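Local coordinates for transcriptional regulator (Thermus thermophilus, PDB 2H0A), which is a probable transcriptional regulator of the CcpA type, with a periplasmic binding protein-like domain of the kind that commonly senses effectors in this family, at residues Y108-P113 against K146-P151; P115-A120 against E176-P181. All blocks are in the same frame, centred on the assembly; numbering follows the deposited sequence.

Both interactions lie on the same side of the chain's centre, with their own centres about 13 Å apart. Interaction 1 joins the ends of helices 99-109 and 133-147 and is partly buried. Interaction 2 sets the start of strand 116-121 against the loop before strand 182-185 and is a surface contact. Their chemistry differs: a guanidinium bonded to backbone carbonyls in the first, apolar packing without hydrogen bonds in the second. Strand 116-121 follows one helix of interaction 1 and precedes the other. Ile116, in segment 115-120, also touches interaction 1, while Phe117 points from the same strand into interaction 2.

Interaction 1 (Y108-P113 against K146-P151); sequences YLARFP and KEAGRP
The guanidinium of Arg150 meets the carbonyl oxygens of Ala110 and Phe112 at its edge, close to its plane. Ile116 packs over one face of it. Within 108-113, one face of the Tyr108 ring carries Phe112, whose CE1 stands 3.8 Å above the plane, over the centre of the ring. Leu109 O lies at the edge of the Phe112 ring.

Arg150 NH1 donates to Ala110 O at 3.1 Å, and the bond is fairly straight at 156°. NH1 comes from above the carbonyl plane of Ala110, 78° out of it, and not along a lone pair. NH1 also donates to Phe112 O, but that bond is modelled too short for its length to be trusted. A weak bond joins Arg150 NH2 to Phe112 O at 3.0 Å, and another weak one runs from NH2 to Gly114 O. The chain of Arg150 is extended at chi2 and bends at chi3 (60°), which swings the guanidinium round to these carbonyls. Arg150 CD passes 3.5 Å from Ala110 O. A leucine in its place would probably leave the Ala110 and Phe112 carbonyls without this donor and the two helix ends less firmly joined.

Beside the arginine, the methyl groups of Ala110 and Ala148 touch, CB to CB at 3.8 Å.

Helix 133-147 closes in a Schellman motif with Gly149 at positive phi, and a type I beta turn from Leu109 to Phe112 starts on the last residue of helix 99-109. The contact thus bridges two helix C-terminal ends on one face of the domain's alpha/beta sheet, as successive helices pack in a periplasmic binding protein-like fold.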
# COMPACT_ATOMS: atom_id res chain seq x y z
N TYR A 108 -26.53 -5.75 -13.57
CA TYR A 108 -25.89 -5.53 -14.85
C TYR A 108 -25.19 -6.78 -15.37
O TYR A 108 -25.40 -7.19 -16.51
CB TYR A 108 -24.88 -4.38 -14.76
CG TYR A 108 -24.16 -4.13 -16.06
CD1 TYR A 108 -24.86 -3.68 -17.18
CD2 TYR A 108 -22.78 -4.33 -16.18
CE1 TYR A 108 -24.21 -3.44 -18.39
CE2 TYR A 108 -22.11 -4.09 -17.39
CZ TYR A 108 -22.84 -3.64 -18.49
OH TYR A 108 -22.22 -3.39 -19.69
N LEU A 109 -24.34 -7.36 -14.53
CA LEU A 109 -23.59 -8.56 -14.88
C LEU A 109 -24.53 -9.73 -15.11
O LEU A 109 -24.23 -10.65 -15.88
CB LEU A 109 -22.60 -8.90 -13.77
CG LEU A 109 -21.12 -8.70 -14.05
CD1 LEU A 109 -20.90 -7.49 -14.93
CD2 LEU A 109 -20.38 -8.56 -12.73
N ALA A 110 -25.67 -9.68 -14.44
CA ALA A 110 -26.69 -10.71 -14.55
C ALA A 110 -27.25 -10.79 -15.97
O ALA A 110 -28.11 -11.62 -16.26
CB ALA A 110 -27.81 -10.42 -13.58
N ARG A 111 -26.78 -9.94 -16.87
CA ARG A 111 -27.29 -9.93 -18.22
C ARG A 111 -26.32 -10.57 -19.21
O ARG A 111 -26.51 -10.47 -20.42
CB ARG A 111 -27.59 -8.49 -18.65
CG ARG A 111 -28.39 -7.69 -17.63
CD ARG A 111 -28.49 -6.24 -18.04
NE ARG A 111 -29.13 -6.13 -19.34
CZ ARG A 111 -29.01 -5.08 -20.15
NH1 ARG A 111 -28.28 -4.04 -19.79
NH2 ARG A 111 -29.63 -5.08 -21.33
N PHE A 112 -25.29 -11.23 -18.68
CA PHE A 112 -24.28 -11.86 -19.52
C PHE A 112 -24.10 -13.36 -19.32
O PHE A 112 -24.38 -13.90 -18.26
CB PHE A 112 -22.91 -11.19 -19.30
CG PHE A 112 -22.90 -9.72 -19.57
CD1 PHE A 112 -23.51 -8.84 -18.68
CD2 PHE A 112 -22.28 -9.22 -20.70
CE1 PHE A 112 -23.49 -7.47 -18.92
CE2 PHE A 112 -22.26 -7.86 -20.96
CZ PHE A 112 -22.87 -6.97 -20.06
N PRO A 113 -23.61 -14.05 -20.36
CA PRO A 113 -23.37 -15.49 -20.34
C PRO A 113 -22.14 -15.83 -19.47
O PRO A 113 -21.29 -14.97 -19.23
CB PRO A 113 -23.12 -15.82 -21.81
CG PRO A 113 -23.89 -14.76 -22.53
CD PRO A 113 -23.58 -13.53 -21.74
N LYS A 146 -29.74 -12.30 -6.89
CA LYS A 146 -30.82 -13.17 -6.45
C LYS A 146 -32.08 -12.81 -7.21
O LYS A 146 -32.72 -13.67 -7.82
CB LYS A 146 -31.05 -12.98 -4.95
CG LYS A 146 -32.10 -13.89 -4.36
CD LYS A 146 -32.20 -13.70 -2.86
CE LYS A 146 -33.16 -14.72 -2.25
NZ LYS A 146 -33.28 -14.57 -0.76
N GLU A 147 -32.43 -11.53 -7.18
CA GLU A 147 -33.62 -11.03 -7.84
C GLU A 147 -33.62 -11.23 -9.34
O GLU A 147 -34.66 -11.07 -9.99
CB GLU A 147 -33.80 -9.54 -7.50
CG GLU A 147 -33.79 -9.29 -6.00
CD GLU A 147 -34.01 -7.84 -5.61
OE1 GLU A 147 -33.30 -6.96 -6.15
OE2 GLU A 147 -34.90 -7.59 -4.77
N ALA A 148 -32.48 -11.59 -9.91
CA ALA A 148 -32.38 -11.79 -11.35
C ALA A 148 -32.35 -13.27 -11.73
O ALA A 148 -32.20 -13.61 -12.91
CB ALA A 148 -31.15 -11.09 -11.88
N GLY A 149 -32.49 -14.15 -10.74
CA GLY A 149 -32.48 -15.58 -10.99
C GLY A 149 -31.11 -16.24 -11.02
O GLY A 149 -31.01 -17.46 -11.18
N ARG A 150 -30.06 -15.45 -10.86
CA ARG A 150 -28.70 -15.97 -10.88
C ARG A 150 -27.99 -15.70 -9.56
O ARG A 150 -26.97 -15.01 -9.53
CB ARG A 150 -27.92 -15.32 -12.02
CG ARG A 150 -28.68 -15.28 -13.33
CD ARG A 150 -27.86 -14.62 -14.44
NE ARG A 150 -26.60 -15.32 -14.69
CZ ARG A 150 -25.74 -14.98 -15.64
NH1 ARG A 150 -26.00 -13.95 -16.43
NH2 ARG A 150 -24.63 -15.68 -15.81
N PRO A 151 -28.52 -16.24 -8.45
CA PRO A 151 -27.93 -16.05 -7.13
C PRO A 151 -26.44 -16.37 -7.05
O PRO A 151 -25.95 -17.30 -7.69
CB PRO A 151 -28.78 -16.96 -6.23
CG PRO A 151 -29.24 -18.02 -7.17
CD PRO A 151 -29.60 -17.24 -8.40

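Interaction 2 (P115-A120 against E176-P181); sequences PIFAIA and EKASPP
Pro115 and Ala178 bring the two backbones closest, with CA atoms 7.4 Å apart, where strand 116-120 begins beside the irregular segment 176-181. No hydrogen bond crosses between them, and side chains make the contact.

The methyl group of Ala178 touches two side chains of segment 115-120. Ala178 CB lies 3.6 Å from Pro115 CG. Phe117 CZ is 3.9 Å from Ala178 CB, which meets the edge of the aromatic ring close to the ring plane. Phe117 therefore presents its far end to Ala178. With CG anti to the carbonyl carbon (chi1 -61°), the ring leaves the strand on the side that faces the loop.

Lys177 takes the neighbouring corner of the same ring. CB and CD of Lys177 are each 4.2 Å from Phe117 CE2, and the two side chains run at a slant to one another. A bend at chi4 (-75°) carries the ammonium end of the lysine away from the aromatic ring, so its methylene groups do the packing.

Segment 176-181 follows helix 164-175 in the beta-alpha-beta crossover from strand 157-160 to strand 182-185. Strand 116-121 lies between those two strands in the parallel part of the sheet, as expected for the alpha/beta subdomain of a periplasmic binding protein-like fold. Phe117 lies under this connection. Its ring also meets Phe174 of the crossover helix, with the planes at about 30°.

Nearer the sheet, Pro115 CD approaches Pro181 O at 3.9 Å. A cis peptide bond precedes Pro181, just before the chain enters strand 182-185. Backbone hydrogen bonds join Asn183 to both Pro115 and Phe117. At the other end of the segment, Glu176 packs on Arg172 of the second subunit.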
# COMPACT_ATOMS: atom_id res chain seq x y z
N PRO A 115 -20.54 -17.89 -15.78
CA PRO A 115 -20.60 -17.67 -14.33
C PRO A 115 -20.07 -16.32 -13.87
O PRO A 115 -19.09 -15.80 -14.40
CB PRO A 115 -19.78 -18.83 -13.78
CG PRO A 115 -18.76 -19.03 -14.85
CD PRO A 115 -19.60 -18.98 -16.09
N ILE A 116 -20.73 -15.76 -12.87
CA ILE A 116 -20.36 -14.47 -12.33
C ILE A 116 -19.53 -14.61 -11.05
O ILE A 116 -19.94 -15.28 -10.09
CB ILE A 116 -21.62 -13.65 -12.03
CG1 ILE A 116 -22.43 -13.49 -13.32
CG2 ILE A 116 -21.23 -12.32 -11.42
CD1 ILE A 116 -23.84 -12.99 -13.11
N PHE A 117 -18.35 -13.99 -11.05
CA PHE A 117 -17.45 -14.03 -9.90
C PHE A 117 -17.32 -12.63 -9.35
O PHE A 117 -17.61 -11.65 -10.03
CB PHE A 117 -16.05 -14.53 -10.29
CG PHE A 117 -16.02 -15.92 -10.85
CD1 PHE A 117 -16.27 -16.15 -12.19
CD2 PHE A 117 -15.74 -17.00 -10.02
CE1 PHE A 117 -16.23 -17.43 -12.71
CE2 PHE A 117 -15.70 -18.29 -10.53
CZ PHE A 117 -15.95 -18.50 -11.88
N ALA A 118 -16.86 -12.54 -8.10
CA ALA A 118 -16.68 -11.26 -7.45
C ALA A 118 -15.39 -11.23 -6.65
O ALA A 118 -14.93 -12.27 -6.14
CB ALA A 118 -17.87 -10.97 -6.55
N ILE A 119 -14.81 -10.04 -6.54
CA ILE A 119 -13.58 -9.86 -5.79
C ILE A 119 -13.90 -8.93 -4.63
O ILE A 119 -14.44 -7.84 -4.82
CB ILE A 119 -12.45 -9.24 -6.67
CG1 ILE A 119 -12.24 -10.08 -7.93
CG2 ILE A 119 -11.14 -9.19 -5.88
CD1 ILE A 119 -11.16 -9.58 -8.84
N ALA A 120 -13.57 -9.37 -3.42
CA ALA A 120 -13.81 -8.60 -2.22
C ALA A 120 -12.49 -8.12 -1.62
O ALA A 120 -11.59 -8.92 -1.36
CB ALA A 120 -14.57 -9.44 -1.21
N GLU A 176 -9.64 -21.51 -12.93
CA GLU A 176 -9.55 -22.94 -12.68
C GLU A 176 -10.92 -23.49 -12.28
O GLU A 176 -11.12 -24.70 -12.17
CB GLU A 176 -8.46 -23.27 -11.64
CG GLU A 176 -8.26 -22.26 -10.53
CD GLU A 176 -7.01 -22.56 -9.68
OE1 GLU A 176 -5.91 -22.67 -10.26
OE2 GLU A 176 -7.14 -22.67 -8.44
N LYS A 177 -11.87 -22.57 -12.11
CA LYS A 177 -13.24 -22.92 -11.76
C LYS A 177 -14.16 -22.83 -12.99
O LYS A 177 -15.23 -23.43 -13.02
CB LYS A 177 -13.78 -21.98 -10.67
CG LYS A 177 -13.26 -22.25 -9.26
CD LYS A 177 -13.91 -21.29 -8.26
CE LYS A 177 -13.35 -21.44 -6.84
NZ LYS A 177 -13.82 -22.66 -6.11
N ALA A 178 -13.73 -22.07 -13.99
CA ALA A 178 -14.53 -21.89 -15.19
C ALA A 178 -13.73 -21.41 -16.39
O ALA A 178 -12.71 -20.75 -16.26
CB ALA A 178 -15.68 -20.92 -14.91
N SER A 179 -14.22 -21.74 -17.57
CA SER A 179 -13.57 -21.33 -18.80
C SER A 179 -14.31 -20.12 -19.33
O SER A 179 -15.44 -19.84 -18.92
CB SER A 179 -13.62 -22.45 -19.84
OG SER A 179 -14.92 -22.59 -20.38
N PRO A 180 -13.68 -19.36 -20.24
CA PRO A 180 -14.34 -18.19 -20.80
C PRO A 180 -15.58 -18.67 -21.54
O PRO A 180 -15.62 -19.80 -22.02
CB PRO A 180 -13.29 -17.62 -21.74
CG PRO A 180 -12.00 -18.02 -21.08
CD PRO A 180 -12.28 -19.44 -20.69
N PRO A 181 -16.63 -17.83 -21.61
CA PRO A 181 -16.68 -16.49 -21.05
C PRO A 181 -17.06 -16.51 -19.58
O PRO A 181 -17.77 -17.42 -19.12
CB PRO A 181 -17.76 -15.82 -21.88
CG PRO A 181 -18.74 -16.93 -22.03
CD PRO A 181 -17.86 -18.12 -22.37